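PDB 1XD7: ywnA from Bacillus subtilis subsp. subtilis, which probably binds DNA as a winged-helix transcriptional regulator of the Rrf2 family. Local coordinates for residues A[37-40]-A[41-45]; A[105-108]-A[109-113]; A[116-119]-A[120-124]. All coordinates share one frame; numbering follows the deposited sequence.

Interaction 1: A[37-40]-A[41-45]. With SO4 (sulfate ion), chain B.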
ATOM      1  N   PRO A  37      -5.606 -24.201   4.503  1.00 47.77           N
ATOM      2  CA  PRO A  37      -7.003 -24.332   4.080  1.00 46.52           C
ATOM      3  C   PRO A  37      -8.044 -23.616   4.934  1.00 46.16           C
ATOM      4  O   PRO A  37      -9.232 -23.692   4.648  1.00 45.20           O
ATOM      5  CB  PRO A  37      -7.216 -25.843   4.059  1.00 46.51           C
ATOM      6  CG  PRO A  37      -6.318 -26.313   5.136  1.00 46.28           C
ATOM      7  CD  PRO A  37      -5.062 -25.511   4.895  1.00 48.33           C
ATOM      8  N   VAL A  38      -7.624 -22.945   5.999  1.00 46.18           N
ATOM      9  CA  VAL A  38      -8.589 -22.197   6.808  1.00 45.65           C
ATOM     10  C   VAL A  38      -8.661 -20.847   6.106  1.00 42.78           C
ATOM     11  O   VAL A  38      -9.739 -20.294   5.869  1.00 42.28           O
ATOM     12  CB  VAL A  38      -8.102 -22.016   8.261  1.00 46.41           C
ATOM     13  CG1 VAL A  38      -8.158 -23.344   8.996  1.00 47.09           C
ATOM     14  CG2 VAL A  38      -6.690 -21.492   8.265  1.00 47.70           C
ATOM     15  N   VAL A  39      -7.483 -20.354   5.754  1.00 40.81           N
ATOM     16  CA  VAL A  39      -7.320 -19.109   5.029  1.00 41.68           C
ATOM     17  C   VAL A  39      -8.184 -19.190   3.782  1.00 42.45           C
ATOM     18  O   VAL A  39      -9.030 -18.324   3.527  1.00 43.14           O
ATOM     19  CB  VAL A  39      -5.865 -18.944   4.590  1.00 42.34           C
ATOM     20  CG1 VAL A  39      -5.718 -17.713   3.744  1.00 44.66           C
ATOM     21  CG2 VAL A  39      -4.962 -18.874   5.810  1.00 41.40           C
ATOM     22  N   VAL A  40      -7.973 -20.261   3.025  1.00 41.79           N
ATOM     23  CA  VAL A  40      -8.702 -20.500   1.796  1.00 39.64           C
ATOM     24  C   VAL A  40     -10.216 -20.479   2.017  1.00 41.89           C
ATOM     25  O   VAL A  40     -10.957 -19.784   1.306  1.00 41.65           O
ATOM     26  CB  VAL A  40      -8.272 -21.855   1.178  1.00 38.59           C
ATOM     27  CG1 VAL A  40      -9.070 -22.132  -0.072  1.00 37.35           C
ATOM     28  CG2 VAL A  40      -6.782 -21.834   0.862  1.00 34.13           C
ATOM     29  N   ARG A  41     -10.692 -21.227   2.999  1.00 41.82           N
ATOM     30  CA  ARG A  41     -12.125 -21.242   3.224  1.00 43.85           C
ATOM     31  C   ARG A  41     -12.590 -19.841   3.601  1.00 44.04           C
ATOM     32  O   ARG A  41     -13.625 -19.378   3.127  1.00 43.61           O
ATOM     33  CB  ARG A  41     -12.485 -22.230   4.326  1.00 46.58           C
ATOM     34  CG  ARG A  41     -11.796 -23.569   4.192  1.00 49.82           C
ATOM     35  CD  ARG A  41     -12.364 -24.587   5.168  1.00 51.76           C
ATOM     36  NE  ARG A  41     -13.552 -25.209   4.608  1.00 53.29           N
ATOM     37  CZ  ARG A  41     -13.527 -26.300   3.853  1.00 54.54           C
ATOM     38  NH1 ARG A  41     -12.374 -26.896   3.581  1.00 55.60           N
ATOM     39  NH2 ARG A  41     -14.651 -26.783   3.353  1.00 56.29           N
ATOM     40  N   ARG A  42     -11.815 -19.170   4.452  1.00 44.53           N
ATOM     41  CA  ARG A  42     -12.137 -17.806   4.884  1.00 44.72           C
ATOM     42  C   ARG A  42     -12.245 -16.904   3.652  1.00 43.15           C
ATOM     43  O   ARG A  42     -13.269 -16.256   3.415  1.00 41.62           O
ATOM     44  CB  ARG A  42     -11.047 -17.287   5.832  1.00 45.56           C
ATOM     45  CG  ARG A  42     -11.168 -15.808   6.241  1.00 47.10           C
ATOM     46  CD  ARG A  42     -12.514 -15.479   6.874  1.00 47.29           C
ATOM     47  NE  ARG A  42     -12.596 -14.085   7.309  1.00 45.29           N
ATOM     48  CZ  ARG A  42     -13.697 -13.526   7.800  1.00 44.01           C
ATOM     49  NH1 ARG A  42     -14.809 -14.237   7.920  1.00 44.43           N
ATOM     50  NH2 ARG A  42     -13.691 -12.250   8.161  1.00 44.38           N
ATOM     51  N   MET A  43     -11.177 -16.871   2.870  1.00 41.90           N
ATOM     52  CA  MET A  43     -11.165 -16.094   1.651  1.00 40.50           C
ATOM     53  C   MET A  43     -12.401 -16.440   0.828  1.00 40.28           C
ATOM     54  O   MET A  43     -13.059 -15.556   0.277  1.00 43.53           O
ATOM     55  CB  MET A  43      -9.916 -16.415   0.848  1.00 39.18           C
ATOM     56  CG  MET A  43      -8.671 -16.005   1.547  1.00 37.23           C
ATOM     57  SD  MET A  43      -8.694 -14.235   1.791  1.00 36.30           S
ATOM     58  CE  MET A  43      -7.056 -13.955   1.694  1.00 34.95           C
ATOM     59  N   ILE A  44     -12.740 -17.721   0.772  1.00 39.66           N
ATOM     60  CA  ILE A  44     -13.899 -18.131  -0.004  1.00 40.08           C
ATOM     61  C   ILE A  44     -15.257 -17.718   0.560  1.00 41.32           C
ATOM     62  O   ILE A  44     -16.218 -17.569  -0.199  1.00 42.50           O
ATOM     63  CB  ILE A  44     -13.873 -19.649  -0.264  1.00 38.95           C
ATOM     64  CG1 ILE A  44     -12.696 -19.983  -1.182  1.00 39.27           C
ATOM     65  CG2 ILE A  44     -15.166 -20.095  -0.933  1.00 37.42           C
ATOM     66  CD1 ILE A  44     -12.483 -21.475  -1.411  1.00 40.00           C
ATOM     67  N   SER A  45     -15.360 -17.531   1.873  1.00 43.17           N
ATOM     68  CA  SER A  45     -16.638 -17.096   2.451  1.00 44.33           C
ATOM     69  C   SER A  45     -16.788 -15.616   2.118  1.00 43.85           C
ATOM     70  O   SER A  45     -17.877 -15.138   1.807  1.00 44.95           O
ATOM     71  CB  SER A  45     -16.640 -17.265   3.964  1.00 45.39           C
ATOM     72  OG  SER A  45     -15.542 -18.059   4.372  1.00 47.54           O
TER
HETATM   73  S   SO4 B 190     -15.568 -27.366   0.041  1.00 59.33           S
HETATM   74  O1  SO4 B 190     -15.246 -28.195   1.209  1.00 60.55           O
HETATM   75  O2  SO4 B 190     -14.533 -27.560  -0.990  1.00 60.31           O
HETATM   76  O3  SO4 B 190     -16.899 -27.743  -0.471  1.00 58.57           O
HETATM   77  O4  SO4 B 190     -15.600 -25.946   0.423  1.00 62.25           O

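Interaction 2: A[105-108]-A[109-113]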
ATOM      1  N   ASN A 105      -4.233  16.733   8.415  1.00 51.21           N
ATOM      2  CA  ASN A 105      -5.278  16.829   7.420  1.00 51.05           C
ATOM      3  C   ASN A 105      -4.724  16.872   6.017  1.00 49.46           C
ATOM      4  O   ASN A 105      -5.265  16.234   5.126  1.00 49.30           O
ATOM      5  CB  ASN A 105      -6.140  18.057   7.667  1.00 53.21           C
ATOM      6  CG  ASN A 105      -6.995  17.905   8.889  1.00 54.61           C
ATOM      7  OD1 ASN A 105      -7.599  16.855   9.097  1.00 56.25           O
ATOM      8  ND2 ASN A 105      -7.065  18.948   9.707  1.00 55.36           N
ATOM      9  N   ALA A 106      -3.657  17.631   5.808  1.00 47.71           N
ATOM     10  CA  ALA A 106      -3.085  17.685   4.477  1.00 48.77           C
ATOM     11  C   ALA A 106      -2.764  16.245   4.127  1.00 50.23           C
ATOM     12  O   ALA A 106      -3.276  15.685   3.163  1.00 51.54           O
ATOM     13  CB  ALA A 106      -1.829  18.519   4.473  1.00 47.58           C
ATOM     14  N   LEU A 107      -1.933  15.631   4.946  1.00 49.83           N
ATOM     15  CA  LEU A 107      -1.561  14.265   4.713  1.00 51.19           C
ATOM     16  C   LEU A 107      -2.759  13.379   4.442  1.00 53.38           C
ATOM     17  O   LEU A 107      -2.805  12.672   3.432  1.00 55.51           O
ATOM     18  CB  LEU A 107      -0.787  13.741   5.906  1.00 50.48           C
ATOM     19  CG  LEU A 107       0.673  14.156   5.835  1.00 50.88           C
ATOM     20  CD1 LEU A 107       1.294  13.575   4.586  1.00 51.56           C
ATOM     21  CD2 LEU A 107       0.778  15.655   5.800  1.00 54.45           C
ATOM     22  N   ASP A 108      -3.727  13.414   5.345  1.00 53.45           N
ATOM     23  CA  ASP A 108      -4.922  12.593   5.214  1.00 54.78           C
ATOM     24  C   ASP A 108      -5.496  12.567   3.806  1.00 56.27           C
ATOM     25  O   ASP A 108      -5.783  11.502   3.254  1.00 56.38           O
ATOM     26  CB  ASP A 108      -6.005  13.083   6.179  1.00 55.08           C
ATOM     27  CG  ASP A 108      -5.938  12.403   7.530  1.00 54.99           C
ATOM     28  OD1 ASP A 108      -4.827  12.031   7.943  1.00 53.84           O
ATOM     29  OD2 ASP A 108      -6.994  12.251   8.182  1.00 55.60           O
ATOM     30  N   GLU A 109      -5.663  13.741   3.219  1.00 57.04           N
ATOM     31  CA  GLU A 109      -6.247  13.800   1.901  1.00 59.59           C
ATOM     32  C   GLU A 109      -5.317  13.263   0.815  1.00 60.10           C
ATOM     33  O   GLU A 109      -5.769  12.576  -0.108  1.00 59.27           O
ATOM     34  CB  GLU A 109      -6.700  15.236   1.607  1.00 61.15           C
ATOM     35  CG  GLU A 109      -5.605  16.253   1.737  1.00 64.05           C
ATOM     36  CD  GLU A 109      -4.584  16.101   0.633  1.00 66.05           C
ATOM     37  OE1 GLU A 109      -3.396  16.429   0.853  1.00 68.92           O
ATOM     38  OE2 GLU A 109      -4.977  15.649  -0.464  1.00 65.97           O
ATOM     39  N   THR A 110      -4.020  13.550   0.923  1.00 61.13           N
ATOM     40  CA  THR A 110      -3.076  13.073  -0.089  1.00 61.85           C
ATOM     41  C   THR A 110      -3.177  11.556  -0.174  1.00 63.10           C
ATOM     42  O   THR A 110      -3.343  10.992  -1.252  1.00 61.97           O
ATOM     43  CB  THR A 110      -1.642  13.461   0.255  1.00 61.89           C
ATOM     44  OG1 THR A 110      -1.585  14.858   0.575  1.00 63.29           O
ATOM     45  CG2 THR A 110      -0.740  13.199  -0.927  1.00 61.88           C
ATOM     46  N   PHE A 111      -3.093  10.906   0.981  1.00 64.90           N
ATOM     47  CA  PHE A 111      -3.204   9.458   1.061  1.00 66.56           C
ATOM     48  C   PHE A 111      -4.491   8.973   0.419  1.00 66.75           C
ATOM     49  O   PHE A 111      -4.638   7.780   0.140  1.00 67.04           O
ATOM     50  CB  PHE A 111      -3.197   8.997   2.514  1.00 68.61           C
ATOM     51  CG  PHE A 111      -1.899   9.223   3.211  1.00 70.31           C
ATOM     52  CD1 PHE A 111      -1.756   8.888   4.551  1.00 70.69           C
ATOM     53  CD2 PHE A 111      -0.815   9.783   2.531  1.00 70.77           C
ATOM     54  CE1 PHE A 111      -0.556   9.109   5.208  1.00 71.80           C
ATOM     55  CE2 PHE A 111       0.389  10.009   3.174  1.00 70.88           C
ATOM     56  CZ  PHE A 111       0.523   9.674   4.516  1.00 72.58           C
ATOM     57  N   GLU A 112      -5.429   9.892   0.205  1.00 65.00           N
ATOM     58  CA  GLU A 112      -6.695   9.532  -0.408  1.00 63.93           C
ATOM     59  C   GLU A 112      -6.542   9.650  -1.912  1.00 61.68           C
ATOM     60  O   GLU A 112      -7.221   8.971  -2.669  1.00 61.73           O
ATOM     61  CB  GLU A 112      -7.808  10.447   0.087  1.00 65.19           C
ATOM     62  CG  GLU A 112      -9.188   9.836  -0.032  1.00 68.13           C
ATOM     63  CD  GLU A 112     -10.169  10.463   0.939  1.00 71.34           C
ATOM     64  OE1 GLU A 112      -9.863  10.481   2.155  1.00 71.99           O
ATOM     65  OE2 GLU A 112     -11.240  10.936   0.494  1.00 72.08           O
ATOM     66  N   SER A 113      -5.639  10.520  -2.338  1.00 59.81           N
ATOM     67  CA  SER A 113      -5.382  10.704  -3.753  1.00 58.09           C
ATOM     68  C   SER A 113      -4.624   9.465  -4.234  1.00 57.66           C
ATOM     69  O   SER A 113      -4.970   8.854  -5.247  1.00 57.98           O
ATOM     70  CB  SER A 113      -4.537  11.961  -3.965  1.00 58.45           C
ATOM     71  OG  SER A 113      -4.126  12.078  -5.315  1.00 57.19           O
TER

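Interaction 3: A[116-119]-A[120-124]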
ATOM      1  N   ARG A 116      -6.914   6.469  -4.159  1.00 52.39           N
ATOM      2  CA  ARG A 116      -7.794   6.399  -5.316  1.00 52.08           C
ATOM      3  C   ARG A 116      -6.988   5.878  -6.498  1.00 49.18           C
ATOM      4  O   ARG A 116      -7.468   5.053  -7.266  1.00 49.08           O
ATOM      5  CB  ARG A 116      -8.386   7.782  -5.635  1.00 54.74           C
ATOM      6  CG  ARG A 116      -9.395   8.327  -4.612  1.00 57.28           C
ATOM      7  CD  ARG A 116     -10.700   7.547  -4.615  1.00 61.12           C
ATOM      8  NE  ARG A 116     -10.653   6.399  -3.714  1.00 66.72           N
ATOM      9  CZ  ARG A 116     -10.774   6.480  -2.389  1.00 67.49           C
ATOM     10  NH1 ARG A 116     -10.956   7.658  -1.803  1.00 68.41           N
ATOM     11  NH2 ARG A 116     -10.702   5.384  -1.647  1.00 67.37           N
ATOM     12  N   ALA A 117      -5.758   6.355  -6.632  1.00 46.42           N
ATOM     13  CA  ALA A 117      -4.904   5.902  -7.713  1.00 46.28           C
ATOM     14  C   ALA A 117      -4.772   4.378  -7.608  1.00 48.20           C
ATOM     15  O   ALA A 117      -5.172   3.657  -8.514  1.00 50.01           O
ATOM     16  CB  ALA A 117      -3.557   6.559  -7.618  1.00 43.52           C
ATOM     17  N   MET A 118      -4.220   3.896  -6.498  1.00 48.97           N
ATOM     18  CA  MET A 118      -4.082   2.461  -6.274  1.00 49.60           C
ATOM     19  C   MET A 118      -5.398   1.833  -6.759  1.00 49.28           C
ATOM     20  O   MET A 118      -5.414   1.040  -7.705  1.00 49.75           O
ATOM     21  CB  MET A 118      -3.875   2.187  -4.765  1.00 51.13           C
ATOM     22  CG  MET A 118      -3.339   0.786  -4.368  1.00 52.65           C
ATOM     23  SD  MET A 118      -4.422  -0.192  -3.241  1.00 51.38           S
ATOM     24  CE  MET A 118      -4.069   0.607  -1.638  1.00 51.83           C
ATOM     25  N   GLU A 119      -6.502   2.237  -6.138  1.00 48.53           N
ATOM     26  CA  GLU A 119      -7.818   1.705  -6.473  1.00 48.00           C
ATOM     27  C   GLU A 119      -8.224   1.817  -7.930  1.00 48.03           C
ATOM     28  O   GLU A 119      -9.028   1.021  -8.419  1.00 46.77           O
ATOM     29  CB  GLU A 119      -8.898   2.377  -5.640  1.00 49.78           C
ATOM     30  CG  GLU A 119      -8.889   2.035  -4.172  1.00 52.82           C
ATOM     31  CD  GLU A 119     -10.135   2.548  -3.474  1.00 55.23           C
ATOM     32  OE1 GLU A 119     -10.411   3.761  -3.579  1.00 56.29           O
ATOM     33  OE2 GLU A 119     -10.844   1.746  -2.827  1.00 56.60           O
ATOM     34  N   ASN A 120      -7.699   2.809  -8.630  1.00 48.43           N
ATOM     35  CA  ASN A 120      -8.082   2.965 -10.023  1.00 48.90           C
ATOM     36  C   ASN A 120      -7.426   1.951 -10.964  1.00 47.59           C
ATOM     37  O   ASN A 120      -8.025   1.555 -11.962  1.00 48.52           O
ATOM     38  CB  ASN A 120      -7.853   4.406 -10.462  1.00 49.96           C
ATOM     39  CG  ASN A 120      -8.991   5.319 -10.031  1.00 51.93           C
ATOM     40  OD1 ASN A 120      -8.878   6.542 -10.079  1.00 54.82           O
ATOM     41  ND2 ASN A 120     -10.102   4.721  -9.611  1.00 50.83           N
ATOM     42  N   GLU A 121      -6.213   1.517 -10.648  1.00 46.61           N
ATOM     43  CA  GLU A 121      -5.572   0.499 -11.464  1.00 46.97           C
ATOM     44  C   GLU A 121      -6.330  -0.807 -11.241  1.00 46.78           C
ATOM     45  O   GLU A 121      -6.814  -1.427 -12.186  1.00 47.13           O
ATOM     46  CB  GLU A 121      -4.116   0.309 -11.054  1.00 48.55           C
ATOM     47  CG  GLU A 121      -3.176   1.176 -11.838  1.00 51.64           C
ATOM     48  CD  GLU A 121      -3.360   0.982 -13.326  1.00 53.94           C
ATOM     49  OE1 GLU A 121      -3.084  -0.136 -13.807  1.00 57.22           O
ATOM     50  OE2 GLU A 121      -3.788   1.936 -14.012  1.00 54.49           O
ATOM     51  N   LEU A 122      -6.457  -1.207  -9.981  1.00 45.14           N
ATOM     52  CA  LEU A 122      -7.152  -2.443  -9.642  1.00 44.32           C
ATOM     53  C   LEU A 122      -8.481  -2.583 -10.337  1.00 43.87           C
ATOM     54  O   LEU A 122      -8.998  -3.685 -10.474  1.00 44.55           O
ATOM     55  CB  LEU A 122      -7.401  -2.529  -8.146  1.00 43.68           C
ATOM     56  CG  LEU A 122      -6.166  -2.634  -7.274  1.00 44.44           C
ATOM     57  CD1 LEU A 122      -6.610  -2.538  -5.828  1.00 45.79           C
ATOM     58  CD2 LEU A 122      -5.440  -3.937  -7.545  1.00 40.88           C
ATOM     59  N   ALA A 123      -9.052  -1.463 -10.750  1.00 43.12           N
ATOM     60  CA  ALA A 123     -10.333  -1.515 -11.425  1.00 42.72           C
ATOM     61  C   ALA A 123     -10.118  -1.596 -12.930  1.00 41.81           C
ATOM     62  O   ALA A 123     -11.046  -1.845 -13.684  1.00 40.71           O
ATOM     63  CB  ALA A 123     -11.160  -0.292 -11.071  1.00 41.94           C
ATOM     64  N   SER A 124      -8.885  -1.386 -13.362  1.00 42.65           N
ATOM     65  CA  SER A 124      -8.583  -1.442 -14.778  1.00 44.71           C
ATOM     66  C   SER A 124      -8.417  -2.893 -15.238  1.00 45.93           C
ATOM     67  O   SER A 124      -8.916  -3.276 -16.296  1.00 45.93           O
ATOM     68  CB  SER A 124      -7.312  -0.649 -15.077  1.00 44.81           C
ATOM     69  OG  SER A 124      -6.181  -1.241 -14.463  1.00 49.63           O
TER

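Interaction 1: A[37-40]-A[41-45]
V39 O accepts the amide of M43 in the shortest sound backbone bond between 37-40 and 41-45: M43 N stands 2.7 Å from V39 O, with a nearly straight N-H...O angle of 177°. The same i to i+4 pattern is repeated by R42 N on V38 O and by I44 N on V40 O. The next carbonyl, R41 O, is gripped twice by S45: by its backbone N at 2.8 Å and by its hydroxyl, S45 OG, which donates to R41 O at 2.6 Å.

Between these bonds the apolar side chains run in pairs. V40 and I44 lie alongside each other and point the same way, with V40 CG1 3.7 Å from I44 CD1. The valine branch that makes this contact is the one opposite the backbone N (chi1 178°). V39 and M43 make a similar, looser pair, V39 CG1 to M43 CG 4.1 Å. V40, M43 and I44 are buried, and all three lean on I14 of helix 7-19; V40 also packs on I29 and A30 of helix 26-33. This is the second helix of the predicted helix-turn-helix, the position of the recognition helix in such motifs.

R41 leaves this core, its chain bent at chi3, and offers the edge of its guanidinium to a sulfate ion. R41 NH2 donates to sulfate O1 at 2.6 Å (N-H...O angle 140°), with O1 lying near the guanidinium plane. S26 OG and G61 N also bond the ion, which probably came from the crystallisation liquor. A positive side chain, a hydroxyl and a backbone amide converging on a tetrahedral anion are consistent with a place where a DNA backbone phosphate could sit.

Interaction 2: A[105-108]-A[109-113]
F111 reaches back along the helix to L107, and its side chain can be followed outward atom by atom. F111 CB lies 3.7 Å from D108 O. Its first torsion (chi1 -67°) sets CG opposite the carbonyl carbon and turns one ring face to the preceding turn, where L107 O lies 3.5 Å above the ring plane, offset toward the rim. F111 CG and F111 CD2 are each 3.6 Å from that oxygen. Farther out the partner changes from carbonyl to methyl: F111 CE2 is 3.9 Å from L107 CD1, and F111 CZ, at the far end of the ring, is 4.0 Å from the same methyl. The leucine branch meets the ring at a slant.

L107 O also accepts F111 N at 3.0 Å, with an N-H...O angle of 173°, so one carbonyl takes a straight helical bond while lying over the ring of the residue that donates it. Both residues belong to helix 98-122, a long helix that takes part in the contact with the second subunit, where helix 7-19 of that subunit faces it: L107 packs on I12 and F111 on L8 of that subunit. With an alanine here in place of F111, L107 CD1 would probably lose its aromatic partner and a gap would open facing L8 of the second subunit.

The face bearing D108 and E112 is exposed. Nearby, E109 N donates to N105 O at 3.2 Å.

Interaction 3: A[116-119]-A[120-124]
M118 and L122 are brought together by different first torsions: M118 CG lies opposite its backbone N (chi1 -164°), whereas L122 CG lies opposite its carbonyl carbon (chi1 -65°). Two further bends in the methionine chain carry the sulfur alongside the leucine, and M118 SD comes to 4.1 Å from L122 CD1, the side chains pointing the same way. V114 of the second subunit packs on both residues; within the chain, M118 touches Y77 and L122 touches L74 of helix 73-80. This end of helix 98-122 thus has helix 73-80 of its own chain and V114 of the second subunit as neighbours.

Around the helix, N120 folds back over the preceding turn, with N120 CG 3.2 Å from R116 O. The backbone here is less regular than an ideal helix. E121 N donates to A117 O at 3.2 Å, but N120 N divides weak bonds between R116 O and A117 O, and L122 N reaches M118 O only weakly at 3.4 Å.

The salt bridge lies within 116-119. R116 holds E119 side-on with two nitrogens on one oxygen: R116 NE is 2.7 Å from E119 OE1 and meets it nearly along its C-O axis, while R116 NH2, 2.5 Å from E119 OE1, comes from 44° above the carboxylate plane. The oxygen lies in the guanidinium plane. E121 has its main polar partner across the dimer, where its OE1 accepts S113 OG of the second subunit. A salt bridge focused on a single carboxylate oxygen would probably concentrate negative charge there and hold the arginine's flat group against turning.

Along the chain the contacts come in series: interaction 1, then interaction 2, then interaction 3. Interaction 1 belongs to helix 37-49 of the predicted helix-turn-helix, whereas interactions 2 and 3 share helix 98-122, with centres about 17 Å apart and segments separated by two residues in sequence. The centre of interaction 1 lies about 25 Å from that of interaction 3 and about 33 Å from that of interaction 2, on the opposite side of the chain's centre. Interactions 2 and 3 both touch the second subunit, while interaction 1 meets no other protein chain of the assembly. The probable DNA-reading helix is therefore spatially separate from the long helix that joins the dimer.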